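Local structure of tartronate semialdehyde reductase (Salmonella typhimurium, 1VPD) at residues 96-101 against 121-126. The protein probably catalyses the NAD(P)H-dependent reduction of tartronate semialdehyde to D-glycerate, the last step of galactarate breakdown. Residues are numbered along the deposited sequence; the frame is centred on the assembly and turned at random.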
loop_
_atom_site.group_PDB
_atom_site.type_symbol
_atom_site.label_atom_id
_atom_site.label_comp_id
_atom_site.label_asym_id
_atom_site.label_seq_id
_atom_site.Cartn_x
_atom_site.Cartn_y
_atom_site.Cartn_z
ATOM N N ILE A 96 -12.035 -8.743 0.776
ATOM C CA ILE A 96 -11.326 -7.829 -0.110
ATOM C C ILE A 96 -10.031 -7.488 0.599
ATOM O O ILE A 96 -9.986 -6.643 1.510
ATOM C CB ILE A 96 -12.151 -6.566 -0.441
ATOM C CG1 ILE A 96 -13.500 -6.935 -1.061
ATOM C CG2 ILE A 96 -11.406 -5.648 -1.429
ATOM C CD1 ILE A 96 -14.359 -5.741 -1.341
ATOM N N ASP A 97 -8.962 -8.173 0.230
ATOM C CA ASP A 97 -7.667 -7.860 0.832
ATOM C C ASP A 97 -7.027 -6.746 0.029
ATOM O O ASP A 97 -6.731 -6.918 -1.156
ATOM C CB ASP A 97 -6.758 -9.092 0.879
ATOM C CG ASP A 97 -5.427 -8.811 1.547
ATOM O OD1 ASP A 97 -5.344 -7.858 2.390
ATOM O OD2 ASP A 97 -4.419 -9.505 1.273
HETATM N N MSE A 98 -6.822 -5.606 0.676
HETATM C CA MSE A 98 -6.236 -4.429 0.056
HETATM C C MSE A 98 -4.762 -4.246 0.435
HETATM O O MSE A 98 -4.139 -3.241 0.079
HETATM C CB MSE A 98 -7.071 -3.197 0.406
HETATM C CG MSE A 98 -8.544 -3.372 -0.065
HETATM SE SE MSE A 98 -9.697 -1.834 0.098
HETATM C CE MSE A 98 -9.274 -0.961 -1.586
ATOM N N SER A 99 -4.209 -5.246 1.111
ATOM C CA SER A 99 -2.787 -5.303 1.453
ATOM C C SER A 99 -1.946 -5.528 0.206
ATOM O O SER A 99 -2.385 -6.148 -0.769
ATOM C CB SER A 99 -2.526 -6.464 2.415
ATOM O OG SER A 99 -3.457 -6.492 3.494
ATOM N N SER A 100 -0.709 -5.063 0.256
ATOM C CA SER A 100 0.277 -5.403 -0.751
ATOM C C SER A 100 1.011 -6.659 -0.312
ATOM O O SER A 100 1.795 -6.617 0.655
ATOM C CB SER A 100 1.270 -4.262 -0.908
ATOM O OG SER A 100 0.623 -3.075 -1.298
ATOM N N ILE A 101 0.743 -7.784 -0.972
ATOM C CA ILE A 101 1.388 -9.055 -0.610
ATOM C C ILE A 101 1.809 -9.814 -1.855
ATOM O O ILE A 101 1.355 -9.500 -2.949
ATOM C CB ILE A 101 0.490 -9.956 0.303
ATOM C CG1 ILE A 101 -0.707 -10.567 -0.447
ATOM C CG2 ILE A 101 0.033 -9.190 1.513
ATOM C CD1 ILE A 101 -1.513 -11.565 0.404
ATOM N N LEU A 121 -11.107 -11.028 -3.279
ATOM C CA LEU A 121 -10.449 -10.152 -4.242
ATOM C C LEU A 121 -9.121 -9.689 -3.640
ATOM O O LEU A 121 -9.050 -9.407 -2.437
ATOM C CB LEU A 121 -11.273 -8.902 -4.543
ATOM C CG LEU A 121 -12.699 -9.065 -5.088
ATOM C CD1 LEU A 121 -13.382 -7.717 -5.144
ATOM C CD2 LEU A 121 -12.626 -9.710 -6.437
ATOM N N ASP A 122 -8.090 -9.578 -4.479
ATOM C CA ASP A 122 -6.869 -8.875 -4.103
ATOM C C ASP A 122 -6.902 -7.491 -4.733
ATOM O O ASP A 122 -6.824 -7.357 -5.951
ATOM C CB ASP A 122 -5.577 -9.655 -4.415
ATOM C CG ASP A 122 -5.338 -9.925 -5.894
ATOM O OD1 ASP A 122 -6.252 -10.429 -6.598
ATOM O OD2 ASP A 122 -4.211 -9.735 -6.432
ATOM N N ALA A 123 -7.077 -6.474 -3.889
ATOM C CA ALA A 123 -7.307 -5.097 -4.324
ATOM C C ALA A 123 -6.353 -4.096 -3.649
ATOM O O ALA A 123 -6.798 -3.178 -2.947
ATOM C CB ALA A 123 -8.751 -4.707 -4.043
ATOM N N PRO A 124 -5.046 -4.262 -3.861
ATOM C CA PRO A 124 -4.073 -3.302 -3.346
ATOM C C PRO A 124 -4.231 -1.933 -3.998
ATOM O O PRO A 124 -4.934 -1.750 -5.009
ATOM C CB PRO A 124 -2.715 -3.942 -3.692
ATOM C CG PRO A 124 -3.000 -4.830 -4.850
ATOM C CD PRO A 124 -4.397 -5.347 -4.616
ATOM N N VAL A 125 -3.591 -0.952 -3.390
ATOM C CA VAL A 125 -3.823 0.436 -3.730
ATOM C C VAL A 125 -2.544 1.182 -3.981
ATOM O O VAL A 125 -1.459 0.756 -3.553
ATOM C CB VAL A 125 -4.641 1.170 -2.612
ATOM C CG1 VAL A 125 -5.850 0.356 -2.193
ATOM C CG2 VAL A 125 -3.792 1.476 -1.381
ATOM N N SER A 126 -2.684 2.338 -4.620
ATOM C CA SER A 126 -1.569 3.283 -4.725
ATOM C C SER A 126 -2.028 4.730 -4.648
ATOM O O SER A 126 -3.070 5.110 -5.204
ATOM C CB SER A 126 -0.804 3.068 -6.018
ATOM O OG SER A 126 0.302 3.937 -6.043
HETATM O O HOH W 1 -1.975 -1.897 -0.919
#
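Asp97 joins the two parallel strands through its backbone: its N donates to Leu121 O (2.9 Å), and its O accepts from Ala123 N (2.8 Å) in a bond that is almost straight at the hydrogen, 171°. On one face of the sheet Ile96 and Leu121 run alongside each other with their ends on the same side, CG1 against CD1. CG2 of Ile96, anti to the backbone N, reaches Ala123 CB at 3.8 Å, under helix 145-156.

Beyond Asp97 and Asp122 the strand pairing stops, yet the backbones stay close at Met98 and Pro124, and the selenomethionine Met98 side chain lies across Ala123 towards Val125. Its chain runs extended to the selenium and then bends (chi3 86°), which brings CE to 3.7 Å from Val125 CG1; on the way CB and CG pass over Ala123 O, a buried carbonyl with no hydrogen-bond partner.

The Asp97 carboxylate, CG anti to the backbone N, folds back on its own loop in an Asx turn. OD1 takes Ser99 OG on its syn lone pair (2.6 Å) and Ser99 N from above the carboxylate plane, while Thr67 OG1 bonds the same oxygen. Farther on, a water donates to Met98 O (2.7 Å) and Ser100 OG and accepts from Val125 N (3.1 Å), tying the loop after Asp97 to the other segment.

The two strands belong to one beta-alpha-beta crossover, running through helix 103-114, of the Rossmann-type domain. Ser100, a predicted NAD(+) ligand, sits beside Lys175, the predicted catalytic lysine, whose NZ bonds Val125 O. With three partners each, Asp97 OD1 and the water probably restrain the loop leading to Ser100 at the predicted cofactor site.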